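Long-range contact in EGF family domain-containing protein (PDB 4Z80), which binds a peptide of the rhoptry neck protein RON2L1 and probably acts in the moving junction of host-cell invasion by the parasite: residues Met90-Val101 with Met329-His340. Numbering follows the deposited sequence.
Sequences MAAGACPNYGKV and MVYVTSHTRPDH
The edge strand 97-98 of an antiparallel sheet pairs here with strand 329-332, which belongs to an apical membrane antigen 1 family region of the PAN clan. Asn-97 and Tyr-331 form an antiparallel hydrogen-bonded pair: Asn-97 N bonds to Tyr-331 O and Tyr-331 N to Asn-97 O, each over 3.0 Å. Gly-99 N continues the pairing to Met-329 O at 2.8 Å, inside the type II turn running from Asn-97 to Lys-100.

Lys-100 then stretches across the Tyr-331 ring. CG lies anti to the backbone N (chi1 174°) and the chain stays extended, which brings CE over one face, 3.9 Å from the ring centroid. NZ stands above the same face, 4.3 Å from the centroid of Tyr-331, a cation-pi geometry, and is also hydrogen-bonded to Gln-297 and Tyr-57. Ala-91 CB meets the tyrosine from its edge, close to OH. In the adjacent non-hydrogen-bonded pair, the side chains of Tyr-98 and Val-330 lie side by side, pointing the same way, with CD1 of Tyr-98 3.6 Å from CG2 of Val-330.

Beyond the strands the two loops remain joined. Thr-333 OG1 donates to Gly-93 O over 2.8 Å from well above the carbonyl plane (49°). Arg-337 N, by contrast, lies in the carbonyl plane of Ala-94 O, on a lone pair, 3.0 Å away and nearly straight at 164°. Pro-96 CG sits over a face of the His-340 imidazole, 4.1 Å from its centroid, whereas Met-90 SD approaches the His-335 ring at its edge.

Bound waters add bridges: one links Gly-93 O, Thr-333 N and Thr-336 OG1, another Tyr-98 OH and His-340 ND1. The Cys-95 disulfide ties 90-101 to Cys-344, just beyond His-340. Ring face, Gln-297 OE1 and Tyr-57 O probably stabilise the ammonium group, while Lys-100 O is buried without a polar partner.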
loop_
_atom_site.group_PDB
_atom_site.type_symbol
_atom_site.label_atom_id
_atom_site.label_comp_id
_atom_site.label_asym_id
_atom_site.label_seq_id
_atom_site.Cartn_x
_atom_site.Cartn_y
_atom_site.Cartn_z
ATOM N N MET A 90 5.026 10.714 1.332
ATOM C CA MET A 90 4.036 9.639 1.323
ATOM C C MET A 90 4.368 8.642 0.213
ATOM O O MET A 90 4.983 9.001 -0.794
ATOM C CB MET A 90 2.616 10.197 1.146
ATOM C CG MET A 90 2.372 10.956 -0.136
ATOM S SD MET A 90 0.741 11.744 -0.083
ATOM C CE MET A 90 0.686 12.424 -1.734
ATOM N N ALA A 91 3.967 7.388 0.407
ATOM C CA ALA A 91 4.091 6.371 -0.626
ATOM C C ALA A 91 3.208 6.757 -1.809
ATOM O O ALA A 91 2.037 7.106 -1.627
ATOM C CB ALA A 91 3.705 5.001 -0.085
ATOM N N ALA A 92 3.763 6.696 -3.014
ATOM C CA ALA A 92 3.099 7.213 -4.209
ATOM C C ALA A 92 3.232 6.243 -5.366
ATOM O O ALA A 92 4.129 5.396 -5.382
ATOM C CB ALA A 92 3.684 8.559 -4.593
ATOM N N GLY A 93 2.337 6.402 -6.341
ATOM C CA GLY A 93 2.316 5.583 -7.540
ATOM C C GLY A 93 0.905 5.094 -7.790
ATOM O O GLY A 93 0.372 4.314 -7.008
ATOM N N ALA A 94 0.301 5.540 -8.882
ATOM C CA ALA A 94 -1.120 5.275 -9.122
ATOM C C ALA A 94 -1.473 3.835 -9.487
ATOM O O ALA A 94 -2.628 3.447 -9.330
ATOM C CB ALA A 94 -1.633 6.198 -10.210
ATOM N N CYS A 95 -0.517 3.055 -9.981
ATOM C CA CYS A 95 -0.787 1.669 -10.371
ATOM C C CYS A 95 -0.510 0.703 -9.232
ATOM O O CYS A 95 0.532 0.789 -8.592
ATOM C CB CYS A 95 0.058 1.260 -11.578
ATOM S SG CYS A 95 -0.343 2.146 -13.098
ATOM N N PRO A 96 -1.423 -0.255 -8.998
ATOM C CA PRO A 96 -1.116 -1.342 -8.071
ATOM C C PRO A 96 0.129 -2.105 -8.508
ATOM O O PRO A 96 0.339 -2.338 -9.703
ATOM C CB PRO A 96 -2.358 -2.232 -8.143
ATOM C CG PRO A 96 -3.435 -1.338 -8.629
ATOM C CD PRO A 96 -2.785 -0.373 -9.551
ATOM N N ASN A 97 0.949 -2.485 -7.537
ATOM C CA ASN A 97 2.225 -3.116 -7.830
ATOM C C ASN A 97 2.158 -4.570 -7.404
ATOM O O ASN A 97 2.242 -4.891 -6.226
ATOM C CB ASN A 97 3.353 -2.369 -7.122
ATOM C CG ASN A 97 4.701 -2.654 -7.722
ATOM O OD1 ASN A 97 4.942 -3.727 -8.263
ATOM N ND2 ASN A 97 5.604 -1.681 -7.628
ATOM N N TYR A 98 1.944 -5.442 -8.380
ATOM C CA TYR A 98 1.689 -6.844 -8.085
ATOM C C TYR A 98 2.956 -7.595 -7.694
ATOM O O TYR A 98 3.987 -7.527 -8.379
ATOM C CB TYR A 98 1.003 -7.511 -9.283
ATOM C CG TYR A 98 -0.360 -6.907 -9.556
ATOM C CD1 TYR A 98 -1.460 -7.274 -8.798
ATOM C CD2 TYR A 98 -0.542 -5.957 -10.556
ATOM C CE1 TYR A 98 -2.704 -6.717 -9.025
ATOM C CE2 TYR A 98 -1.786 -5.400 -10.789
ATOM C CZ TYR A 98 -2.858 -5.785 -10.017
ATOM O OH TYR A 98 -4.093 -5.225 -10.252
ATOM N N GLY A 99 2.869 -8.300 -6.578
ATOM C CA GLY A 99 3.959 -9.098 -6.059
ATOM C C GLY A 99 4.833 -8.354 -5.066
ATOM O O GLY A 99 5.616 -8.976 -4.354
ATOM N N LYS A 100 4.702 -7.031 -5.006
ATOM C CA LYS A 100 5.583 -6.210 -4.175
ATOM C C LYS A 100 5.263 -6.323 -2.688
ATOM O O LYS A 100 4.172 -5.968 -2.246
ATOM C CB LYS A 100 5.506 -4.746 -4.616
ATOM C CG LYS A 100 6.271 -3.750 -3.732
ATOM C CD LYS A 100 6.258 -2.359 -4.361
ATOM C CE LYS A 100 6.804 -1.278 -3.441
ATOM N NZ LYS A 100 6.892 0.034 -4.140
ATOM N N VAL A 101 6.249 -6.791 -1.927
ATOM C CA VAL A 101 6.157 -6.928 -0.478
ATOM C C VAL A 101 7.335 -6.191 0.159
ATOM O O VAL A 101 8.451 -6.238 -0.372
ATOM C CB VAL A 101 6.177 -8.420 -0.066
ATOM C CG1 VAL A 101 6.265 -8.590 1.446
ATOM C CG2 VAL A 101 4.947 -9.134 -0.623
ATOM N N MET A 329 0.061 -11.041 -3.543
ATOM C CA MET A 329 0.105 -9.785 -2.805
ATOM C C MET A 329 0.207 -8.597 -3.742
ATOM O O MET A 329 0.765 -8.697 -4.834
ATOM C CB MET A 329 1.287 -9.776 -1.835
ATOM C CG MET A 329 1.268 -10.877 -0.792
ATOM S SD MET A 329 -0.304 -11.021 0.099
ATOM C CE MET A 329 -0.475 -9.375 0.762
ATOM N N VAL A 330 -0.357 -7.478 -3.300
ATOM C CA VAL A 330 -0.364 -6.247 -4.075
ATOM C C VAL A 330 -0.040 -5.079 -3.159
ATOM O O VAL A 330 -0.697 -4.892 -2.140
ATOM C CB VAL A 330 -1.735 -5.987 -4.744
ATOM C CG1 VAL A 330 -1.611 -4.965 -5.837
ATOM C CG2 VAL A 330 -2.347 -7.275 -5.293
ATOM N N TYR A 331 0.970 -4.299 -3.530
ATOM C CA TYR A 331 1.299 -3.062 -2.842
ATOM C C TYR A 331 0.495 -1.935 -3.478
ATOM O O TYR A 331 0.624 -1.657 -4.660
ATOM C CB TYR A 331 2.811 -2.781 -2.917
ATOM C CG TYR A 331 3.278 -1.606 -2.072
ATOM C CD1 TYR A 331 3.281 -0.312 -2.585
ATOM C CD2 TYR A 331 3.708 -1.793 -0.764
ATOM C CE1 TYR A 331 3.706 0.767 -1.811
ATOM C CE2 TYR A 331 4.131 -0.723 0.013
ATOM C CZ TYR A 331 4.124 0.550 -0.514
ATOM O OH TYR A 331 4.537 1.611 0.273
ATOM N N VAL A 332 -0.343 -1.302 -2.665
ATOM C CA VAL A 332 -1.327 -0.337 -3.122
ATOM C C VAL A 332 -1.119 0.991 -2.415
ATOM O O VAL A 332 -1.136 1.035 -1.194
ATOM C CB VAL A 332 -2.750 -0.860 -2.815
ATOM C CG1 VAL A 332 -3.805 0.153 -3.169
ATOM C CG2 VAL A 332 -2.987 -2.181 -3.548
ATOM N N THR A 333 -0.939 2.076 -3.156
ATOM C CA THR A 333 -0.875 3.380 -2.509
ATOM C C THR A 333 -2.274 3.963 -2.314
ATOM O O THR A 333 -3.249 3.545 -2.950
ATOM C CB THR A 333 -0.005 4.378 -3.291
ATOM O OG1 THR A 333 -0.684 4.808 -4.476
ATOM C CG2 THR A 333 1.335 3.753 -3.659
ATOM N N SER A 334 -2.356 4.932 -1.420
ATOM C CA SER A 334 -3.624 5.566 -1.085
ATOM C C SER A 334 -4.219 6.240 -2.312
ATOM O O SER A 334 -5.439 6.368 -2.436
ATOM C CB SER A 334 -3.407 6.575 0.044
ATOM O OG SER A 334 -4.628 7.028 0.608
ATOM N N HIS A 335 -3.349 6.653 -3.227
ATOM C CA HIS A 335 -3.756 7.360 -4.431
ATOM C C HIS A 335 -3.667 6.447 -5.657
ATOM O O HIS A 335 -2.976 6.736 -6.631
ATOM C CB HIS A 335 -2.896 8.613 -4.606
ATOM C CG HIS A 335 -3.089 9.638 -3.527
ATOM N ND1 HIS A 335 -2.174 9.842 -2.515
ATOM C CD2 HIS A 335 -4.091 10.524 -3.312
ATOM C CE1 HIS A 335 -2.607 10.809 -1.722
ATOM N NE2 HIS A 335 -3.771 11.235 -2.182
ATOM N N THR A 336 -4.382 5.334 -5.594
ATOM C CA THR A 336 -4.481 4.419 -6.717
ATOM C C THR A 336 -5.514 4.952 -7.711
ATOM O O THR A 336 -6.578 5.420 -7.298
ATOM C CB THR A 336 -4.866 3.018 -6.224
ATOM O OG1 THR A 336 -3.802 2.495 -5.411
ATOM C CG2 THR A 336 -5.123 2.062 -7.376
ATOM N N ARG A 337 -5.218 4.884 -9.005
ATOM C CA ARG A 337 -6.119 5.451 -10.007
ATOM C C ARG A 337 -7.275 4.472 -10.260
ATOM O O ARG A 337 -7.077 3.262 -10.332
ATOM C CB ARG A 337 -5.367 5.807 -11.303
ATOM C CG ARG A 337 -4.586 4.683 -12.002
ATOM C CD ARG A 337 -3.752 5.238 -13.160
ATOM N NE ARG A 337 -4.592 5.999 -14.089
ATOM C CZ ARG A 337 -4.176 6.978 -14.885
ATOM N NH1 ARG A 337 -2.903 7.355 -14.919
ATOM N NH2 ARG A 337 -5.054 7.588 -15.668
ATOM N N PRO A 338 -8.500 5.005 -10.349
ATOM C CA PRO A 338 -9.690 4.152 -10.424
ATOM C C PRO A 338 -9.848 3.475 -11.779
ATOM O O PRO A 338 -10.640 2.534 -11.910
ATOM C CB PRO A 338 -10.835 5.138 -10.155
ATOM C CG PRO A 338 -10.318 6.446 -10.576
ATOM C CD PRO A 338 -8.848 6.430 -10.250
ATOM N N ASP A 339 -9.091 3.946 -12.765
ATOM C CA ASP A 339 -9.085 3.361 -14.102
ATOM C C ASP A 339 -7.875 2.433 -14.282
ATOM O O ASP A 339 -7.422 2.212 -15.397
ATOM C CB ASP A 339 -9.075 4.466 -15.175
ATOM C CG ASP A 339 -7.974 5.492 -14.954
ATOM O OD1 ASP A 339 -7.205 5.344 -13.980
ATOM O OD2 ASP A 339 -7.871 6.438 -15.757
ATOM N N HIS A 340 -7.363 1.871 -13.190
ATOM C CA HIS A 340 -6.098 1.144 -13.266
ATOM C C HIS A 340 -6.168 -0.094 -14.161
ATOM O O HIS A 340 -5.170 -0.481 -14.757
ATOM C CB HIS A 340 -5.602 0.763 -11.855
ATOM C CG HIS A 340 -6.436 -0.272 -11.164
ATOM N ND1 HIS A 340 -6.167 -1.623 -11.243
ATOM C CD2 HIS A 340 -7.539 -0.153 -10.388
ATOM C CE1 HIS A 340 -7.065 -2.290 -10.538
ATOM N NE2 HIS A 340 -7.909 -1.422 -10.009
HETATM O O HOH W 1 0.125 5.659 -0.038
HETATM O O HOH W 2 0.096 8.475 -2.723
HETATM O O HOH W 3 -1.172 1.793 -6.034
HETATM O O HOH W 4 -0.601 8.156 -7.000
HETATM O O HOH W 5 1.848 0.627 -6.021
HETATM O O HOH W 6 -3.951 -3.146 -11.922
#